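Local coordinates for putative metal-dependent isothiocyanate hydrolase SaxA (Pectobacterium carotovorum, PDB 6BRM), which probably hydrolyses isothiocyanates with the help of two zinc ions held in a metallo-beta-lactamase-type domain, at residues A9-Q14 against I182-T187; T120-D125 against L175-P180; L206-M211 against A215-S220. All coordinates share one frame; numbering follows the deposited sequence.

Interaction 1. Residues A9-Q14 against I182-T187; sequences ATLVLQ and IVVLNT
Leu11 and Val184 face each other with both CB atoms pointing toward the opposing strand, and each sends a single methyl across. Leu11 CD2 lies 4.4 Å from Val184 CG1, an apolar meeting of two branch ends. In Val184 the methyl that meets the leucine is the branch lying anti to the backbone N (chi1 -172°). Two residues earlier in one segment and two later in the other, the second pair meets differently. Ala9 brings its CB to 4.0 Å from ND2 of Asn186, and the methyl stands above the amide plane, off its rim on the side between ND2 and OD1. The asparagine CB is not aimed at residues 9-14, but chi1 of -68° sets CG beside its backbone N and thereby carries the amide over to Ala9.

Two strands that run in roughly opposite directions, with every second side chain turned inward, illustrate how the two sheets of the metallo-beta-lactamase sandwich are laid face to face. Strand 10-15 belongs to one sheet and strand 182-186 to the other, so they are joined by side chains rather than by backbone bonding. Leu3, from the strand beside 10-15, touches both Leu11 and Val184 and widens this apolar layer; Ile159 and Ile161, on the strand beside 182-186, continue it next to the valine.

Toward Asn186 the layer turns polar and reaches the metal centre. Its ND2 donates a hydrogen bond to OD1 of Asp164, the carboxylate that serves both zinc ions, and its side chain rests on the zinc ligand His221. With its side chain about 5 Å, at the nearest atoms, from a bound zinc ion, Asn186 is a second-shell residue, consistent with a part in orienting Asp164, while Ala9 touches His72, another zinc ligand.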
loop_
_atom_site.group_PDB
_atom_site.type_symbol
_atom_site.label_atom_id
_atom_site.label_comp_id
_atom_site.label_asym_id
_atom_site.label_seq_id
_atom_site.Cartn_x
_atom_site.Cartn_y
_atom_site.Cartn_z
ATOM N N ALA B 9 -6.550 -16.383 13.840
ATOM C CA ALA B 9 -5.612 -16.478 12.716
ATOM C C ALA B 9 -4.528 -17.532 12.947
ATOM O O ALA B 9 -3.650 -17.712 12.096
ATOM C CB ALA B 9 -4.974 -15.122 12.456
ATOM N N THR B 10 -4.577 -18.213 14.095
ATOM C CA THR B 10 -3.659 -19.306 14.385
ATOM C C THR B 10 -3.982 -20.502 13.489
ATOM O O THR B 10 -5.149 -20.878 13.328
ATOM C CB THR B 10 -3.725 -19.719 15.866
ATOM O OG1 THR B 10 -3.642 -18.547 16.689
ATOM C CG2 THR B 10 -2.591 -20.672 16.228
ATOM N N LEU B 11 -2.938 -21.069 12.887
ATOM C CA LEU B 11 -3.073 -22.222 12.001
ATOM C C LEU B 11 -1.729 -22.907 11.798
ATOM O O LEU B 11 -0.681 -22.260 11.896
ATOM C CB LEU B 11 -3.678 -21.804 10.654
ATOM C CG LEU B 11 -3.199 -20.511 9.975
ATOM C CD1 LEU B 11 -2.021 -20.770 9.051
ATOM C CD2 LEU B 11 -4.338 -19.865 9.200
ATOM N N VAL B 12 -1.768 -24.217 11.546
ATOM C CA VAL B 12 -0.572 -24.975 11.169
ATOM C C VAL B 12 -0.689 -25.402 9.711
ATOM O O VAL B 12 -1.765 -25.798 9.255
ATOM C CB VAL B 12 -0.264 -26.178 12.104
ATOM C CG1 VAL B 12 -0.003 -25.684 13.518
ATOM C CG2 VAL B 12 -1.376 -27.220 12.116
ATOM N N LEU B 13 0.432 -25.302 8.997
ATOM C CA LEU B 13 0.485 -25.462 7.547
ATOM C C LEU B 13 1.619 -26.408 7.184
ATOM O O LEU B 13 2.792 -26.038 7.294
ATOM C CB LEU B 13 0.710 -24.092 6.895
ATOM C CG LEU B 13 1.024 -24.007 5.398
ATOM C CD1 LEU B 13 0.038 -24.816 4.563
ATOM C CD2 LEU B 13 1.038 -22.551 4.952
ATOM N N GLN B 14 1.270 -27.630 6.774
ATOM C CA GLN B 14 2.253 -28.584 6.262
ATOM C C GLN B 14 2.427 -28.353 4.758
ATOM O O GLN B 14 1.544 -28.691 3.967
ATOM C CB GLN B 14 1.841 -30.027 6.568
ATOM C CG GLN B 14 2.934 -31.047 6.246
ATOM C CD GLN B 14 2.937 -32.276 7.146
ATOM O OE1 GLN B 14 2.588 -32.211 8.328
ATOM N NE2 GLN B 14 3.362 -33.404 6.590
ATOM N N ILE B 182 -5.418 -20.795 -3.553
ATOM C CA ILE B 182 -5.953 -20.700 -2.192
ATOM C C ILE B 182 -5.618 -19.330 -1.599
ATOM O O ILE B 182 -4.446 -18.955 -1.518
ATOM C CB ILE B 182 -5.348 -21.792 -1.278
ATOM C CG1 ILE B 182 -5.619 -23.193 -1.848
ATOM C CG2 ILE B 182 -5.905 -21.688 0.141
ATOM C CD1 ILE B 182 -4.639 -24.235 -1.359
ATOM N N VAL B 183 -6.648 -18.598 -1.178
ATOM C CA VAL B 183 -6.485 -17.307 -0.506
ATOM C C VAL B 183 -7.127 -17.396 0.880
ATOM O O VAL B 183 -8.348 -17.505 0.986
ATOM C CB VAL B 183 -7.118 -16.157 -1.323
ATOM C CG1 VAL B 183 -6.789 -14.804 -0.707
ATOM C CG2 VAL B 183 -6.621 -16.191 -2.762
ATOM N N VAL B 184 -6.302 -17.355 1.929
ATOM C CA VAL B 184 -6.781 -17.411 3.315
ATOM C C VAL B 184 -6.994 -15.983 3.831
ATOM O O VAL B 184 -6.033 -15.220 3.964
ATOM C CB VAL B 184 -5.795 -18.161 4.245
ATOM C CG1 VAL B 184 -6.412 -18.374 5.627
ATOM C CG2 VAL B 184 -5.385 -19.496 3.640
ATOM N N LEU B 185 -8.249 -15.630 4.115
ATOM C CA LEU B 185 -8.611 -14.289 4.586
ATOM C C LEU B 185 -8.924 -14.273 6.079
ATOM O O LEU B 185 -9.445 -15.253 6.625
ATOM C CB LEU B 185 -9.832 -13.767 3.830
ATOM C CG LEU B 185 -9.806 -13.827 2.306
ATOM C CD1 LEU B 185 -11.099 -13.253 1.757
ATOM C CD2 LEU B 185 -8.608 -13.093 1.732
ATOM N N ASN B 186 -8.603 -13.147 6.717
ATOM C CA ASN B 186 -8.964 -12.880 8.108
ATOM C C ASN B 186 -10.277 -12.096 8.124
ATOM O O ASN B 186 -10.273 -10.863 8.125
ATOM C CB ASN B 186 -7.840 -12.103 8.803
ATOM C CG ASN B 186 -6.581 -12.937 8.992
ATOM O OD1 ASN B 186 -6.505 -14.092 8.562
ATOM N ND2 ASN B 186 -5.586 -12.355 9.647
ATOM N N THR B 187 -11.393 -12.831 8.121
ATOM C CA THR B 187 -12.744 -12.264 7.977
ATOM C C THR B 187 -13.468 -12.129 9.327
ATOM O O THR B 187 -14.579 -12.633 9.515
ATOM C CB THR B 187 -13.600 -13.120 7.018
ATOM O OG1 THR B 187 -13.591 -14.482 7.458
ATOM C CG2 THR B 187 -13.060 -13.054 5.609
#

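Interaction 2. Residues T120-D125 against L175-P180; sequences TIYKTD and LQRFKP
Tyr122 and Phe178 form the aromatic part of this contact. Their ring centroids are 4.4 Å apart and the planes are inclined at 43°, a tilted pairing. One corner of the phenylalanine does most of the touching: Phe178 CE1 stands over the centre of one tyrosine face, 3.3 Å from Tyr122 CD2. Phe178 CZ reaches back along the ring to Tyr122 CB, at 3.8 Å. The opposite tyrosine face carries CG2 of Thr120, offset toward the rim, so the ring is held between a methyl from its own strand and an aromatic carbon from the helix side.

The cationic part comes from Arg177. Its CG lies anti to the backbone N (chi1 180°), and the chain runs extended as far as NE, which takes the guanidinium past the phenylalanine to the tyrosine. There NH2 comes within 3.8 Å of Tyr122 CE1, the two planes 61° apart. The contact with the ring is slight, and the same NH2 makes a salt bridge with Glu112 on strand 112-114, the neighbour of strand 120-124. A guanidinium face also lies against Phe178 CZ, so the two consecutive helix residues brace one another.

Phe178 additionally rests on Val150 of strand 148-152. Helix 169-178 packs on the outer face of the sheet that holds strands 120-124 and 182-186, as part of the beta-alpha-beta crossover from strand 159-163 to strand 182-186, in the layered alpha/beta/beta/alpha arrangement of the metallo-beta-lactamase fold.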
loop_
_atom_site.group_PDB
_atom_site.type_symbol
_atom_site.label_atom_id
_atom_site.label_comp_id
_atom_site.label_asym_id
_atom_site.label_seq_id
_atom_site.Cartn_x
_atom_site.Cartn_y
_atom_site.Cartn_z
ATOM N N THR B 120 9.646 -20.961 -1.837
ATOM C CA THR B 120 9.756 -19.509 -1.856
ATOM C C THR B 120 8.656 -18.945 -0.964
ATOM O O THR B 120 7.507 -19.384 -1.056
ATOM C CB THR B 120 9.583 -18.959 -3.287
ATOM O OG1 THR B 120 10.443 -19.673 -4.183
ATOM C CG2 THR B 120 9.918 -17.479 -3.348
ATOM N N ILE B 121 9.012 -17.981 -0.109
ATOM C CA ILE B 121 8.054 -17.295 0.762
ATOM C C ILE B 121 8.133 -15.796 0.490
ATOM O O ILE B 121 9.157 -15.173 0.760
ATOM C CB ILE B 121 8.338 -17.578 2.257
ATOM C CG1 ILE B 121 8.054 -19.051 2.577
ATOM C CG2 ILE B 121 7.489 -16.679 3.158
ATOM C CD1 ILE B 121 8.559 -19.497 3.933
ATOM N N TYR B 122 7.051 -15.228 -0.036
ATOM C CA TYR B 122 6.974 -13.791 -0.305
ATOM C C TYR B 122 6.205 -13.082 0.810
ATOM O O TYR B 122 5.109 -13.515 1.176
ATOM C CB TYR B 122 6.269 -13.522 -1.634
ATOM C CG TYR B 122 6.904 -14.152 -2.854
ATOM C CD1 TYR B 122 7.904 -13.486 -3.567
ATOM C CD2 TYR B 122 6.480 -15.397 -3.324
ATOM C CE1 TYR B 122 8.480 -14.050 -4.700
ATOM C CE2 TYR B 122 7.044 -15.969 -4.457
ATOM C CZ TYR B 122 8.046 -15.294 -5.140
ATOM O OH TYR B 122 8.607 -15.860 -6.260
ATOM N N LYS B 123 6.782 -11.994 1.326
ATOM C CA LYS B 123 6.144 -11.141 2.330
ATOM C C LYS B 123 5.386 -10.025 1.609
ATOM O O LYS B 123 5.951 -9.361 0.738
ATOM C CB LYS B 123 7.206 -10.542 3.265
ATOM C CG LYS B 123 6.653 -9.722 4.424
ATOM C CD LYS B 123 7.740 -9.251 5.389
ATOM C CE LYS B 123 8.656 -8.185 4.799
ATOM N NZ LYS B 123 7.926 -6.941 4.426
ATOM N N THR B 124 4.124 -9.821 1.997
ATOM C CA THR B 124 3.200 -8.880 1.346
ATOM C C THR B 124 2.889 -7.680 2.242
ATOM O O THR B 124 2.875 -7.807 3.470
ATOM C CB THR B 124 1.860 -9.575 1.042
ATOM O OG1 THR B 124 2.101 -10.885 0.519
ATOM C CG2 THR B 124 1.035 -8.772 0.044
ATOM N N ASP B 125 2.624 -6.525 1.632
ATOM C CA ASP B 125 2.247 -5.323 2.381
ATOM C C ASP B 125 0.731 -5.190 2.385
ATOM O O ASP B 125 0.112 -5.197 1.330
ATOM C CB ASP B 125 2.884 -4.062 1.778
ATOM C CG ASP B 125 2.784 -2.844 2.707
ATOM O OD1 ASP B 125 3.243 -2.927 3.865
ATOM O OD2 ASP B 125 2.251 -1.800 2.277
ATOM N N LEU B 175 -2.843 -10.680 -5.634
ATOM C CA LEU B 175 -3.709 -11.646 -6.321
ATOM C C LEU B 175 -3.396 -11.695 -7.816
ATOM O O LEU B 175 -3.383 -12.770 -8.410
ATOM C CB LEU B 175 -5.194 -11.303 -6.126
ATOM C CG LEU B 175 -5.795 -11.304 -4.714
ATOM C CD1 LEU B 175 -7.236 -10.816 -4.761
ATOM C CD2 LEU B 175 -5.720 -12.680 -4.070
ATOM N N GLN B 176 -3.150 -10.531 -8.418
ATOM C CA GLN B 176 -2.811 -10.443 -9.846
ATOM C C GLN B 176 -1.430 -11.020 -10.159
ATOM O O GLN B 176 -1.263 -11.705 -11.169
ATOM C CB GLN B 176 -2.899 -8.997 -10.344
ATOM C CG GLN B 176 -4.322 -8.457 -10.405
ATOM C CD GLN B 176 -4.394 -6.990 -10.798
ATOM O OE1 GLN B 176 -3.380 -6.363 -11.112
ATOM N NE2 GLN B 176 -5.602 -6.436 -10.788
ATOM N N ARG B 177 -0.452 -10.754 -9.297
ATOM C CA ARG B 177 0.908 -11.262 -9.495
ATOM C C ARG B 177 0.987 -12.773 -9.263
ATOM O O ARG B 177 1.193 -13.533 -10.211
ATOM C CB ARG B 177 1.909 -10.526 -8.591
ATOM C CG ARG B 177 3.352 -10.995 -8.722
ATOM C CD ARG B 177 4.262 -10.272 -7.744
ATOM N NE ARG B 177 5.605 -10.848 -7.705
ATOM C CZ ARG B 177 6.599 -10.422 -6.927
ATOM N NH1 ARG B 177 6.426 -9.395 -6.097
ATOM N NH2 ARG B 177 7.785 -11.030 -6.977
ATOM N N PHE B 178 0.816 -13.198 -8.009
ATOM C CA PHE B 178 1.075 -14.593 -7.615
ATOM C C PHE B 178 -0.039 -15.570 -8.012
ATOM O O PHE B 178 0.217 -16.773 -8.104
ATOM C CB PHE B 178 1.346 -14.691 -6.111
ATOM C CG PHE B 178 2.488 -13.832 -5.644
ATOM C CD1 PHE B 178 3.801 -14.204 -5.897
ATOM C CD2 PHE B 178 2.251 -12.643 -4.961
ATOM C CE1 PHE B 178 4.858 -13.412 -5.473
ATOM C CE2 PHE B 178 3.303 -11.847 -4.532
ATOM C CZ PHE B 178 4.610 -12.231 -4.790
ATOM N N LYS B 179 -1.255 -15.055 -8.228
ATOM C CA LYS B 179 -2.406 -15.845 -8.706
ATOM C C LYS B 179 -2.654 -17.120 -7.887
ATOM O O LYS B 179 -2.583 -18.231 -8.426
ATOM C CB LYS B 179 -2.252 -16.168 -10.201
ATOM C CG LYS B 179 -2.084 -14.932 -11.081
ATOM C CD LYS B 179 -2.782 -15.065 -12.428
ATOM C CE LYS B 179 -4.282 -14.828 -12.314
ATOM N NZ LYS B 179 -4.942 -14.705 -13.642
ATOM N N PRO B 180 -2.945 -16.964 -6.579
ATOM C CA PRO B 180 -3.074 -18.139 -5.717
ATOM C C PRO B 180 -4.359 -18.919 -5.971
ATOM O O PRO B 180 -5.412 -18.314 -6.170
ATOM C CB PRO B 180 -3.089 -17.546 -4.296
ATOM C CG PRO B 180 -2.843 -16.078 -4.444
ATOM C CD PRO B 180 -3.239 -15.726 -5.835
#

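Interaction 3. Residues L206-M211 against A215-S220; sequences LRTLKM and ATIVAS
Leu209 meets Ala215 at the flat group of this contact, the peptide that follows the alanine. The leucine CD1 methyl comes to Ala215 O from well above the peptide plane and somewhat beyond the oxygen, 3.3 Å from it. The same oxygen also takes a weak hydrogen bond from Lys247 NZ.

Leu209 and Ile217 lie alongside one another, running in opposite senses. CD1 of the leucine is 3.7 Å from CD1 of the isoleucine and equally near its CG1, so a single leucine methyl serves both the carbonyl and the strand side chain. Ile217 points toward the helix; chi1 (-43°) swings CG1 to the side away from the carbonyl carbon, and chi2 (-53°) then folds CD1 to where it also meets a second helix residue. Thr208 OG1 lies 3.8 Å from Ile217 CD1, a van der Waals approach to a methyl; the hydroxyl itself is hydrogen-bonded to Thr205 O and Asp204 O of its own helix.

Around the contact, Ile248 of strand 248-249 touches both Leu209 and Ile217, while Leu185 of strand 182-186 supports the isoleucine from the other neighbouring strand. Thr208 also touches Tyr171 of helix 169-178, placing the two helices side by side on the sheet that holds strands 182-186 and 216-220; helix 203-211 forms the crossover between these parallel strands.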
loop_
_atom_site.group_PDB
_atom_site.type_symbol
_atom_site.label_atom_id
_atom_site.label_comp_id
_atom_site.label_asym_id
_atom_site.label_seq_id
_atom_site.Cartn_x
_atom_site.Cartn_y
_atom_site.Cartn_z
ATOM N N LEU B 206 -16.442 -11.738 -1.631
ATOM C CA LEU B 206 -17.003 -11.663 -2.986
ATOM C C LEU B 206 -16.099 -10.893 -3.959
ATOM O O LEU B 206 -15.871 -11.352 -5.082
ATOM C CB LEU B 206 -18.396 -11.018 -2.951
ATOM C CG LEU B 206 -19.248 -11.058 -4.226
ATOM C CD1 LEU B 206 -19.596 -12.484 -4.629
ATOM C CD2 LEU B 206 -20.517 -10.244 -4.023
ATOM N N ARG B 207 -15.595 -9.740 -3.522
ATOM C CA ARG B 207 -14.735 -8.887 -4.349
ATOM C C ARG B 207 -13.442 -9.570 -4.819
ATOM O O ARG B 207 -12.948 -9.272 -5.909
ATOM C CB ARG B 207 -14.408 -7.593 -3.597
ATOM C CG ARG B 207 -15.551 -6.588 -3.592
ATOM C CD ARG B 207 -15.406 -5.558 -2.483
ATOM N NE ARG B 207 -16.303 -4.421 -2.677
ATOM C CZ ARG B 207 -17.619 -4.462 -2.492
ATOM N NH1 ARG B 207 -18.206 -5.587 -2.109
ATOM N NH2 ARG B 207 -18.350 -3.374 -2.694
ATOM N N THR B 208 -12.903 -10.474 -3.999
ATOM C CA THR B 208 -11.751 -11.309 -4.389
ATOM C C THR B 208 -12.110 -12.321 -5.469
ATOM O O THR B 208 -11.386 -12.473 -6.454
ATOM C CB THR B 208 -11.204 -12.138 -3.207
ATOM O OG1 THR B 208 -12.272 -12.848 -2.570
ATOM C CG2 THR B 208 -10.535 -11.263 -2.209
ATOM N N LEU B 209 -13.229 -13.011 -5.260
ATOM C CA LEU B 209 -13.654 -14.102 -6.140
ATOM C C LEU B 209 -14.102 -13.589 -7.519
ATOM O O LEU B 209 -14.015 -14.316 -8.505
ATOM C CB LEU B 209 -14.759 -14.939 -5.468
ATOM C CG LEU B 209 -14.670 -16.463 -5.609
ATOM C CD1 LEU B 209 -13.418 -17.019 -4.944
ATOM C CD2 LEU B 209 -15.915 -17.108 -5.019
ATOM N N LYS B 210 -14.586 -12.348 -7.584
ATOM C CA LYS B 210 -14.811 -11.669 -8.870
ATOM C C LYS B 210 -13.488 -11.441 -9.603
ATOM O O LYS B 210 -13.395 -11.663 -10.807
ATOM C CB LYS B 210 -15.538 -10.332 -8.673
ATOM C CG LYS B 210 -17.020 -10.483 -8.369
ATOM C CD LYS B 210 -17.658 -9.163 -7.968
ATOM C CE LYS B 210 -19.146 -9.332 -7.706
ATOM N NZ LYS B 210 -19.715 -8.203 -6.918
ATOM N N MET B 211 -12.478 -11.000 -8.855
ATOM C CA MET B 211 -11.126 -10.778 -9.381
ATOM C C MET B 211 -10.484 -12.090 -9.841
ATOM O O MET B 211 -9.920 -12.159 -10.935
ATOM C CB MET B 211 -10.232 -10.129 -8.307
ATOM C CG MET B 211 -9.166 -9.180 -8.838
ATOM S SD MET B 211 -9.609 -7.439 -8.633
ATOM C CE MET B 211 -11.198 -7.379 -9.456
ATOM N N ALA B 215 -9.950 -19.262 -7.720
ATOM C CA ALA B 215 -9.487 -19.426 -6.346
ATOM C C ALA B 215 -10.562 -19.925 -5.387
ATOM O O ALA B 215 -11.763 -19.824 -5.658
ATOM C CB ALA B 215 -8.908 -18.113 -5.834
ATOM N N THR B 216 -10.096 -20.466 -4.264
ATOM C CA THR B 216 -10.943 -20.944 -3.178
ATOM C C THR B 216 -10.583 -20.147 -1.931
ATOM O O THR B 216 -9.404 -20.031 -1.598
ATOM C CB THR B 216 -10.696 -22.442 -2.904
ATOM O OG1 THR B 216 -10.652 -23.160 -4.143
ATOM C CG2 THR B 216 -11.792 -23.023 -2.020
ATOM N N ILE B 217 -11.589 -19.609 -1.242
ATOM C CA ILE B 217 -11.361 -18.763 -0.066
ATOM C C ILE B 217 -11.514 -19.575 1.222
ATOM O O ILE B 217 -12.557 -20.188 1.446
ATOM C CB ILE B 217 -12.335 -17.556 -0.008
ATOM C CG1 ILE B 217 -12.500 -16.890 -1.385
ATOM C CG2 ILE B 217 -11.869 -16.539 1.032
ATOM C CD1 ILE B 217 -11.209 -16.488 -2.074
ATOM N N VAL B 218 -10.475 -19.572 2.055
ATOM C CA VAL B 218 -10.544 -20.125 3.411
ATOM C C VAL B 218 -10.748 -18.974 4.399
ATOM O O VAL B 218 -9.856 -18.144 4.586
ATOM C CB VAL B 218 -9.266 -20.914 3.772
ATOM C CG1 VAL B 218 -9.315 -21.409 5.217
ATOM C CG2 VAL B 218 -9.070 -22.076 2.804
ATOM N N ALA B 219 -11.927 -18.929 5.022
ATOM C CA ALA B 219 -12.248 -17.913 6.023
ATOM C C ALA B 219 -11.569 -18.238 7.352
ATOM O O ALA B 219 -11.420 -19.409 7.712
ATOM C CB ALA B 219 -13.753 -17.807 6.206
ATOM N N SER B 220 -11.161 -17.192 8.071
ATOM C CA SER B 220 -10.413 -17.327 9.323
ATOM C C SER B 220 -10.495 -16.026 10.121
ATOM O O SER B 220 -11.075 -15.048 9.651
ATOM C CB SER B 220 -8.950 -17.686 9.027
ATOM O OG SER B 220 -8.187 -17.858 10.215
#

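Interaction 1 starts near the N terminus, on strand 10-15, and closes a loop of 167 residues when strand 182-186 arrives, joining the two sheets of the sandwich. Nested within that loop, interaction 2 brings the end of helix 169-178 back to residues 120-125 just before strand 182-186 begins. Interaction 3 follows in series and is far more local, with three residues between segments 206-211 and 215-220. All three reach the same sheet. Strands 182-186 and 216-220 are neighbours in it, with Leu185 N 3.0 Å from Val218 O, a probable hydrogen bond, while Leu175 and Val183 link interactions 2 and 1 by side-chain packing.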